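Side-chain contacts in glycerol dehydratase (Clostridium butyricum, PDB 1R9D), which dehydrates glycerol without vitamin B12, probably by the radical chemistry of the glycyl radical enzymes, the family of pyruvate formate-lyase: residues K185-K190 against K203-V208; Q95-L98 against K103-G106. One frame throughout, in Å; residues are numbered along the deposited sequence.

Interaction 1. Residues K185-K190 against K203-V208; sequences KEQLEK and KFLNSV
In the antiparallel helical hairpin built from helix 169-190 and helix 197-230, Leu188 of the first arm packs on Leu205 of the second. CD1 of Leu188 is placed 3.4 Å from CD1 of Leu205 and 3.5 Å from CB of Leu205, a closeness that is doubtful because it depends on how Leu188 was modelled. Its chi1 of -137° lies off the staggered positions, so the exact place of its methyls is less certain. The two leucines lie alongside each other, pointing opposite ways, each reaching toward the other helix. The other methyl of Leu188, CD2, turns to the amide of Asn206 and stands 3.7 Å from OD1 of Asn206, the two side chains roughly perpendicular.

Leu188 lies two residues before the end of helix 169-190, and Leu205 lies eight residues beyond the start of helix 197-230, after the connection. The local axes of 185-190 and 203-208 run antiparallel at 162° and come within 9.7 Å, and Leu188 is in register with Leu205, their CA atoms 6.8 Å apart. No hydrogen bond joins 185-190 to 203-208; the contact is apolar packing with amides at its margins. On one margin Gln187 lays its aliphatic part against Leu205, CG of Gln187 being 3.8 Å from CD1 of Leu205. With chi1 at -171° the chain sets out anti to the backbone nitrogen, then bends at chi2 and carries the amide away from helix 197-230, where NE2 bonds to Asn191. Asn206 likewise spends its polar end locally, ND2 bonding to Glu202, while Ile209, further along helix 197-230, also touches Leu188.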
loop_
_atom_site.group_PDB
_atom_site.type_symbol
_atom_site.label_atom_id
_atom_site.label_comp_id
_atom_site.label_asym_id
_atom_site.label_seq_id
_atom_site.Cartn_x
_atom_site.Cartn_y
_atom_site.Cartn_z
ATOM N N LYS A 185 1.116 -4.016 23.596
ATOM C CA LYS A 185 0.303 -5.196 23.889
ATOM C C LYS A 185 -1.069 -4.810 24.433
ATOM O O LYS A 185 -2.066 -5.459 24.120
ATOM C CB LYS A 185 1.024 -6.117 24.880
ATOM C CG LYS A 185 2.183 -6.890 24.265
ATOM C CD LYS A 185 2.821 -7.833 25.273
ATOM C CE LYS A 185 3.925 -8.662 24.632
ATOM N NZ LYS A 185 4.597 -9.553 25.623
ATOM N N GLU A 186 -1.123 -3.754 25.241
ATOM C CA GLU A 186 -2.392 -3.297 25.796
ATOM C C GLU A 186 -3.294 -2.760 24.690
ATOM O O GLU A 186 -4.505 -2.979 24.710
ATOM C CB GLU A 186 -2.171 -2.200 26.841
ATOM C CG GLU A 186 -1.330 -2.629 28.035
ATOM C CD GLU A 186 -1.160 -1.520 29.061
ATOM O OE1 GLU A 186 -0.943 -0.357 28.653
ATOM O OE2 GLU A 186 -1.228 -1.812 30.278
ATOM N N GLN A 187 -2.703 -2.056 23.726
ATOM C CA GLN A 187 -3.473 -1.492 22.620
ATOM C C GLN A 187 -4.015 -2.623 21.756
ATOM O O GLN A 187 -5.131 -2.554 21.237
ATOM C CB GLN A 187 -2.591 -0.566 21.775
ATOM C CG GLN A 187 -3.344 0.234 20.719
ATOM C CD GLN A 187 -4.363 1.188 21.320
ATOM O OE1 GLN A 187 -4.027 2.029 22.148
ATOM N NE2 GLN A 187 -5.615 1.062 20.901
ATOM N N LEU A 188 -3.211 -3.668 21.614
ATOM C CA LEU A 188 -3.581 -4.840 20.838
ATOM C C LEU A 188 -4.859 -5.442 21.436
ATOM O O LEU A 188 -5.750 -5.893 20.711
ATOM C CB LEU A 188 -2.426 -5.846 20.885
ATOM C CG LEU A 188 -1.976 -6.584 19.621
ATOM C CD1 LEU A 188 -2.043 -5.680 18.406
ATOM C CD2 LEU A 188 -0.550 -7.087 19.837
ATOM N N GLU A 189 -4.951 -5.434 22.763
ATOM C CA GLU A 189 -6.129 -5.968 23.440
ATOM C C GLU A 189 -7.338 -5.051 23.292
ATOM O O GLU A 189 -8.475 -5.520 23.201
ATOM C CB GLU A 189 -5.838 -6.202 24.924
ATOM C CG GLU A 189 -5.014 -7.447 25.183
ATOM C CD GLU A 189 -5.634 -8.679 24.550
ATOM O OE1 GLU A 189 -6.771 -9.036 24.931
ATOM O OE2 GLU A 189 -4.988 -9.286 23.667
ATOM N N LYS A 190 -7.097 -3.747 23.270
ATOM C CA LYS A 190 -8.183 -2.788 23.116
ATOM C C LYS A 190 -8.726 -2.849 21.693
ATOM O O LYS A 190 -9.895 -2.546 21.450
ATOM C CB LYS A 190 -7.695 -1.367 23.404
ATOM C CG LYS A 190 -7.168 -1.146 24.809
ATOM C CD LYS A 190 -6.699 0.292 24.985
ATOM C CE LYS A 190 -6.105 0.525 26.365
ATOM N NZ LYS A 190 -5.689 1.949 26.555
ATOM N N LYS A 203 -0.764 -5.569 12.569
ATOM C CA LYS A 203 0.576 -5.801 12.048
ATOM C C LYS A 203 1.535 -4.717 12.525
ATOM O O LYS A 203 2.689 -4.997 12.832
ATOM C CB LYS A 203 0.559 -5.857 10.518
ATOM C CG LYS A 203 -0.269 -7.013 9.961
ATOM C CD LYS A 203 0.026 -8.322 10.699
ATOM C CE LYS A 203 -0.913 -9.433 10.253
ATOM N NZ LYS A 203 -0.826 -10.647 11.118
ATOM N N PHE A 204 1.055 -3.480 12.594
ATOM C CA PHE A 204 1.900 -2.386 13.057
ATOM C C PHE A 204 2.283 -2.567 14.524
ATOM O O PHE A 204 3.445 -2.407 14.895
ATOM C CB PHE A 204 1.195 -1.034 12.904
ATOM C CG PHE A 204 1.941 0.100 13.552
ATOM C CD1 PHE A 204 3.094 0.617 12.963
ATOM C CD2 PHE A 204 1.539 0.603 14.787
ATOM C CE1 PHE A 204 3.837 1.612 13.601
ATOM C CE2 PHE A 204 2.278 1.599 15.433
ATOM C CZ PHE A 204 3.430 2.102 14.836
ATOM N N LEU A 205 1.305 -2.892 15.364
ATOM C CA LEU A 205 1.589 -3.063 16.784
ATOM C C LEU A 205 2.538 -4.231 17.038
ATOM O O LEU A 205 3.417 -4.143 17.896
ATOM C CB LEU A 205 0.285 -3.235 17.566
ATOM C CG LEU A 205 -0.560 -1.956 17.633
ATOM C CD1 LEU A 205 -1.898 -2.246 18.303
ATOM C CD2 LEU A 205 0.199 -0.879 18.399
ATOM N N ASN A 206 2.375 -5.321 16.296
ATOM C CA ASN A 206 3.274 -6.456 16.474
ATOM C C ASN A 206 4.670 -6.133 15.952
ATOM O O ASN A 206 5.659 -6.717 16.401
ATOM C CB ASN A 206 2.715 -7.702 15.786
ATOM C CG ASN A 206 1.700 -8.420 16.652
ATOM O OD1 ASN A 206 2.008 -8.829 17.773
ATOM N ND2 ASN A 206 0.487 -8.566 16.148
ATOM N N SER A 207 4.753 -5.196 15.009
ATOM C CA SER A 207 6.043 -4.791 14.459
ATOM C C SER A 207 6.773 -3.935 15.487
ATOM O O SER A 207 8.000 -3.959 15.572
ATOM C CB SER A 207 5.854 -4.009 13.159
ATOM O OG SER A 207 5.395 -4.853 12.121
ATOM N N VAL A 208 6.013 -3.168 16.261
ATOM C CA VAL A 208 6.595 -2.338 17.310
ATOM C C VAL A 208 7.181 -3.256 18.384
ATOM O O VAL A 208 8.261 -3.004 18.913
ATOM C CB VAL A 208 5.530 -1.439 17.976
ATOM C CG1 VAL A 208 6.074 -0.852 19.272
ATOM C CG2 VAL A 208 5.123 -0.319 17.018
#

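Interaction 2. Residues Q95-L98 against K103-G106; sequences QDEL and KRTG
Glu97 and Arg104 meet through a salt bridge across a short loop. NH2 of Arg104 donates to OE1 of Glu97 at 3.1 Å, with an N-H...O angle of 158°. The oxygen lies at the edge of the guanidinium, only 7° out of its plane, and is met nearly along its C-O axis. The carboxylate and guanidinium planes are nevertheless turned 47° apart, and a single oxygen of Glu97 makes the bridge. Arg104 reaches it with its chain extended from CG to NE.

A water supplies the second, indirect link. It donates to OE1 of Glu97 at 2.8 Å and accepts from NE of Arg104 at 2.9 Å, also in the guanidinium plane. Two donors therefore grip OE1, and neighbouring nitrogens of one guanidinium are tied to it, which should restrain the rotation of that group.

Other bonds of the pair run to the backbone. OE2 of Glu97 accepts from the main-chain nitrogen of Glu327, NH2 of Arg104 also donates to the carbonyl of Arg325, and NH1 donates to that of Asp107. The ion pair thus bridges helix 92-97 and the loop leading to helix 113-125, with chain segment 325-327 joined to both.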
loop_
_atom_site.group_PDB
_atom_site.type_symbol
_atom_site.label_atom_id
_atom_site.label_comp_id
_atom_site.label_asym_id
_atom_site.label_seq_id
_atom_site.Cartn_x
_atom_site.Cartn_y
_atom_site.Cartn_z
ATOM N N GLN A 95 27.211 2.955 -5.802
ATOM C CA GLN A 95 27.783 2.054 -6.793
ATOM C C GLN A 95 28.640 2.836 -7.788
ATOM O O GLN A 95 29.701 2.371 -8.209
ATOM C CB GLN A 95 26.664 1.318 -7.528
ATOM C CG GLN A 95 27.135 0.390 -8.634
ATOM C CD GLN A 95 26.013 -0.470 -9.176
ATOM O OE1 GLN A 95 24.970 0.037 -9.595
ATOM N NE2 GLN A 95 26.221 -1.780 -9.172
ATOM N N ASP A 96 28.179 4.028 -8.152
ATOM C CA ASP A 96 28.903 4.877 -9.092
ATOM C C ASP A 96 30.162 5.525 -8.516
ATOM O O ASP A 96 31.156 5.684 -9.223
ATOM C CB ASP A 96 27.988 5.985 -9.625
ATOM C CG ASP A 96 26.962 5.472 -10.616
ATOM O OD1 ASP A 96 27.359 4.773 -11.575
ATOM O OD2 ASP A 96 25.760 5.777 -10.445
ATOM N N GLU A 97 30.121 5.888 -7.237
ATOM C CA GLU A 97 31.246 6.560 -6.587
ATOM C C GLU A 97 32.204 5.693 -5.782
ATOM O O GLU A 97 33.114 6.215 -5.135
ATOM C CB GLU A 97 30.718 7.655 -5.663
ATOM C CG GLU A 97 30.051 8.801 -6.374
ATOM C CD GLU A 97 29.454 9.790 -5.396
ATOM O OE1 GLU A 97 30.132 10.115 -4.396
ATOM O OE2 GLU A 97 28.315 10.243 -5.632
ATOM N N LEU A 98 32.005 4.381 -5.810
ATOM C CA LEU A 98 32.855 3.470 -5.052
ATOM C C LEU A 98 34.351 3.744 -5.135
ATOM O O LEU A 98 35.051 3.699 -4.122
ATOM C CB LEU A 98 32.613 2.023 -5.491
ATOM C CG LEU A 98 31.350 1.314 -5.010
ATOM C CD1 LEU A 98 31.367 -0.118 -5.521
ATOM C CD2 LEU A 98 31.285 1.333 -3.490
ATOM N N LYS A 103 39.068 10.010 -2.904
ATOM C CA LYS A 103 39.752 11.054 -3.654
ATOM C C LYS A 103 39.157 12.445 -3.436
ATOM O O LYS A 103 39.604 13.417 -4.041
ATOM C CB LYS A 103 39.752 10.703 -5.144
ATOM C CG LYS A 103 40.489 9.403 -5.436
ATOM C CD LYS A 103 40.335 8.967 -6.876
ATOM C CE LYS A 103 40.942 7.583 -7.080
ATOM N NZ LYS A 103 40.715 7.069 -8.455
ATOM N N ARG A 104 38.153 12.536 -2.567
ATOM C CA ARG A 104 37.516 13.818 -2.273
ATOM C C ARG A 104 38.459 14.698 -1.459
ATOM O O ARG A 104 39.357 14.194 -0.780
ATOM C CB ARG A 104 36.248 13.613 -1.446
ATOM C CG ARG A 104 35.153 12.797 -2.093
ATOM C CD ARG A 104 34.057 12.562 -1.061
ATOM N NE ARG A 104 32.831 12.030 -1.640
ATOM C CZ ARG A 104 31.721 11.813 -0.942
ATOM N NH1 ARG A 104 31.691 12.082 0.355
ATOM N NH2 ARG A 104 30.641 11.331 -1.540
ATOM N N THR A 105 38.250 16.010 -1.526
ATOM C CA THR A 105 39.060 16.948 -0.755
ATOM C C THR A 105 38.484 16.888 0.651
ATOM O O THR A 105 39.106 16.362 1.575
ATOM C CB THR A 105 38.911 18.396 -1.252
ATOM O OG1 THR A 105 38.378 18.404 -2.581
ATOM C CG2 THR A 105 40.263 19.084 -1.256
ATOM N N GLY A 106 37.278 17.427 0.797
ATOM C CA GLY A 106 36.606 17.413 2.082
ATOM C C GLY A 106 35.614 16.265 2.109
ATOM O O GLY A 106 35.277 15.716 1.064
HETATM O O HOH W 1 32.869 10.876 -4.273
#

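In the fold
Both contacts tie together pieces of chain close in sequence, yet by different means: interaction 1 joins two long helices by apolar packing, whereas interaction 2 joins a helix to the following loop by a salt bridge and a bridging water. Interaction 2 comes first along the chain, and both fall in the pyruvate formate-lyase-like part of the sequence. Their centres are 44 Å apart and their nearest atoms about 29 Å, so neither touches the other. The centre of interaction 1 lies about 32 Å from the centre of the chain, that of interaction 2 about 23 Å. Gly763, the predicted radical site, belongs to neither contact.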